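Long-range contact in actinorhodin polyketide putative beta-ketoacyl synthase 2 (Streptomyces coelicolor A3, PDB 1TQY), which probably acts as the chain length factor that partners a beta-ketoacyl synthase in building the polyketide precursor of the antibiotic actinorhodin: residues Y223-E228 with A366-V371. Numbering follows the deposited sequence.
Sequences YLPFDE and AGVTSV
D227 and V371 bring two irregular loops of the ketosynthase fold together, their CA atoms 4.7 Å apart; one loop leads from helix 201-208 to strand 238-246, the other from helix 345-359 to strand 378-379. In the first, L224 to D227 form a type II turn closed by the hydrogen bond from D227 N to L224 O, and E228 N then donates to S370 O (2.9 Å). D227 carries most of the polar chemistry. With CG anti to the backbone N (chi1 -172°), its carboxylate reaches over to consecutive amides: T369 N meets OD1 at 2.8 Å, almost in line with the C-O bond, whereas S370 N approaches the same oxygen from 43° above the carboxylate plane. R221 adds a salt bridge to OD1; OD2 accepts from R229 N and from a water 2.7 Å away, which is also hydrogen-bonded to T369 OG1. Alongside, V368 lays CG1 against D227 CB (3.7 Å) and CG2 against P225 O, while L224 CD2 rests on G367 C at 3.5 Å. Backbone amides, an arginine and water thus share one buried carboxylate, which probably favours its ionised form and fixes its rotation, tying the loops together without strand pairing.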
ATOM      1  N   TYR B 223      28.933  -1.548   1.845  1.00 25.91           N
ATOM      2  CA  TYR B 223      27.762  -2.021   2.557  1.00 26.76           C
ATOM      3  C   TYR B 223      28.237  -3.155   3.442  1.00 25.61           C
ATOM      4  O   TYR B 223      28.367  -4.296   3.006  1.00 23.52           O
ATOM      5  CB  TYR B 223      26.698  -2.477   1.553  1.00 25.76           C
ATOM      6  CG  TYR B 223      25.399  -2.936   2.166  1.00 27.89           C
ATOM      7  CD1 TYR B 223      24.973  -2.466   3.413  1.00 26.21           C
ATOM      8  CD2 TYR B 223      24.576  -3.826   1.482  1.00 27.85           C
ATOM      9  CE1 TYR B 223      23.761  -2.880   3.958  1.00 25.96           C
ATOM     10  CE2 TYR B 223      23.368  -4.240   2.015  1.00 27.98           C
ATOM     11  CZ  TYR B 223      22.964  -3.764   3.253  1.00 27.65           C
ATOM     12  OH  TYR B 223      21.759  -4.174   3.773  1.00 28.37           O
ATOM     13  N   LEU B 224      28.492  -2.817   4.702  1.00 25.49           N
ATOM     14  CA  LEU B 224      29.027  -3.770   5.659  1.00 25.99           C
ATOM     15  C   LEU B 224      28.193  -3.938   6.924  1.00 24.99           C
ATOM     16  O   LEU B 224      28.602  -3.529   8.006  1.00 25.05           O
ATOM     17  CB  LEU B 224      30.453  -3.331   6.019  1.00 27.48           C
ATOM     18  CG  LEU B 224      31.393  -3.115   4.822  1.00 28.05           C
ATOM     19  CD1 LEU B 224      32.712  -2.508   5.294  1.00 28.42           C
ATOM     20  CD2 LEU B 224      31.636  -4.441   4.123  1.00 28.18           C
ATOM     21  N   PRO B 225      27.008  -4.549   6.807  1.00 25.12           N
ATOM     22  CA  PRO B 225      26.184  -4.729   8.007  1.00 25.35           C
ATOM     23  C   PRO B 225      26.859  -5.598   9.075  1.00 24.26           C
ATOM     24  O   PRO B 225      27.384  -6.670   8.779  1.00 22.58           O
ATOM     25  CB  PRO B 225      24.903  -5.364   7.454  1.00 25.15           C
ATOM     26  CG  PRO B 225      25.396  -6.147   6.271  1.00 27.19           C
ATOM     27  CD  PRO B 225      26.363  -5.155   5.629  1.00 23.57           C
ATOM     28  N   PHE B 226      26.847  -5.105  10.310  1.00 24.21           N
ATOM     29  CA  PHE B 226      27.436  -5.792  11.461  1.00 25.48           C
ATOM     30  C   PHE B 226      28.964  -5.710  11.530  1.00 26.06           C
ATOM     31  O   PHE B 226      29.576  -6.271  12.437  1.00 26.07           O
ATOM     32  CB  PHE B 226      26.981  -7.262  11.517  1.00 24.49           C
ATOM     33  CG  PHE B 226      25.488  -7.433  11.684  1.00 24.83           C
ATOM     34  CD1 PHE B 226      24.743  -8.133  10.744  1.00 25.38           C
ATOM     35  CD2 PHE B 226      24.822  -6.854  12.762  1.00 23.45           C
ATOM     36  CE1 PHE B 226      23.357  -8.266  10.877  1.00 25.46           C
ATOM     37  CE2 PHE B 226      23.438  -6.978  12.905  1.00 25.02           C
ATOM     38  CZ  PHE B 226      22.706  -7.677  11.959  1.00 24.79           C
ATOM     39  N   ASP B 227      29.580  -5.009  10.580  1.00 27.13           N
ATOM     40  CA  ASP B 227      31.035  -4.839  10.586  1.00 27.81           C
ATOM     41  C   ASP B 227      31.365  -3.568  11.361  1.00 28.34           C
ATOM     42  O   ASP B 227      30.603  -2.592  11.316  1.00 26.76           O
ATOM     43  CB  ASP B 227      31.564  -4.701   9.161  1.00 26.44           C
ATOM     44  CG  ASP B 227      33.075  -4.712   9.098  1.00 24.58           C
ATOM     45  OD1 ASP B 227      33.660  -5.754   8.728  1.00 24.36           O
ATOM     46  OD2 ASP B 227      33.684  -3.677   9.429  1.00 27.46           O
ATOM     47  N   GLU B 228      32.500  -3.553  12.054  1.00 30.79           N
ATOM     48  CA  GLU B 228      32.860  -2.360  12.817  1.00 33.33           C
ATOM     49  C   GLU B 228      33.039  -1.145  11.919  1.00 32.31           C
ATOM     50  O   GLU B 228      32.964  -0.015  12.388  1.00 31.62           O
ATOM     51  CB  GLU B 228      34.128  -2.604  13.638  1.00 36.81           C
ATOM     52  CG  GLU B 228      35.348  -2.950  12.832  1.00 42.18           C
ATOM     53  CD  GLU B 228      36.592  -2.988  13.700  1.00 46.77           C
ATOM     54  OE1 GLU B 228      36.550  -3.649  14.765  1.00 47.96           O
ATOM     55  OE2 GLU B 228      37.602  -2.358  13.312  1.00 48.87           O
ATOM     56  N   ALA B 366      28.961 -11.286   2.330  1.00 26.27           N
ATOM     57  CA  ALA B 366      30.127 -10.734   1.645  1.00 26.76           C
ATOM     58  C   ALA B 366      30.589  -9.410   2.258  1.00 27.96           C
ATOM     59  O   ALA B 366      29.799  -8.702   2.883  1.00 27.21           O
ATOM     60  CB  ALA B 366      29.797 -10.513   0.166  1.00 26.24           C
ATOM     61  N   GLY B 367      31.873  -9.092   2.079  1.00 28.73           N
ATOM     62  CA  GLY B 367      32.432  -7.835   2.563  1.00 30.26           C
ATOM     63  C   GLY B 367      32.867  -7.715   4.013  1.00 30.00           C
ATOM     64  O   GLY B 367      34.008  -7.341   4.295  1.00 30.45           O
ATOM     65  N   VAL B 368      31.941  -8.000   4.924  1.00 29.03           N
ATOM     66  CA  VAL B 368      32.200  -7.934   6.357  1.00 28.61           C
ATOM     67  C   VAL B 368      33.433  -8.759   6.705  1.00 28.08           C
ATOM     68  O   VAL B 368      33.565  -9.895   6.251  1.00 27.46           O
ATOM     69  CB  VAL B 368      30.988  -8.486   7.144  1.00 28.68           C
ATOM     70  CG1 VAL B 368      31.197  -8.315   8.650  1.00 26.55           C
ATOM     71  CG2 VAL B 368      29.726  -7.779   6.687  1.00 28.16           C
ATOM     72  N   THR B 369      34.334  -8.184   7.499  1.00 27.98           N
ATOM     73  CA  THR B 369      35.548  -8.881   7.911  1.00 29.64           C
ATOM     74  C   THR B 369      35.721  -8.873   9.426  1.00 30.57           C
ATOM     75  O   THR B 369      36.330  -9.785   9.975  1.00 31.07           O
ATOM     76  CB  THR B 369      36.806  -8.256   7.282  1.00 29.23           C
ATOM     77  OG1 THR B 369      36.894  -6.880   7.672  1.00 30.84           O
ATOM     78  CG2 THR B 369      36.745  -8.348   5.762  1.00 28.46           C
ATOM     79  N   SER B 370      35.217  -7.848  10.112  1.00 30.35           N
ATOM     80  CA  SER B 370      35.341  -7.835  11.575  1.00 31.09           C
ATOM     81  C   SER B 370      34.066  -7.405  12.284  1.00 29.12           C
ATOM     82  O   SER B 370      33.648  -6.250  12.227  1.00 28.45           O
ATOM     83  CB  SER B 370      36.530  -6.973  12.043  1.00 30.87           C
ATOM     84  OG  SER B 370      36.344  -5.596  11.788  1.00 39.50           O
ATOM     85  N   VAL B 371      33.452  -8.370  12.954  1.00 28.25           N
ATOM     86  CA  VAL B 371      32.223  -8.134  13.684  1.00 28.04           C
ATOM     87  C   VAL B 371      32.530  -7.833  15.153  1.00 29.20           C
ATOM     88  O   VAL B 371      33.180  -8.628  15.834  1.00 30.02           O
ATOM     89  CB  VAL B 371      31.295  -9.372  13.596  1.00 25.92           C
ATOM     90  CG1 VAL B 371      30.044  -9.165  14.431  1.00 22.46           C
ATOM     91  CG2 VAL B 371      30.927  -9.628  12.137  1.00 28.21           C
TER
HETATM   92  O   HOH W   1      36.109  -4.495   8.663  1.00 33.37           O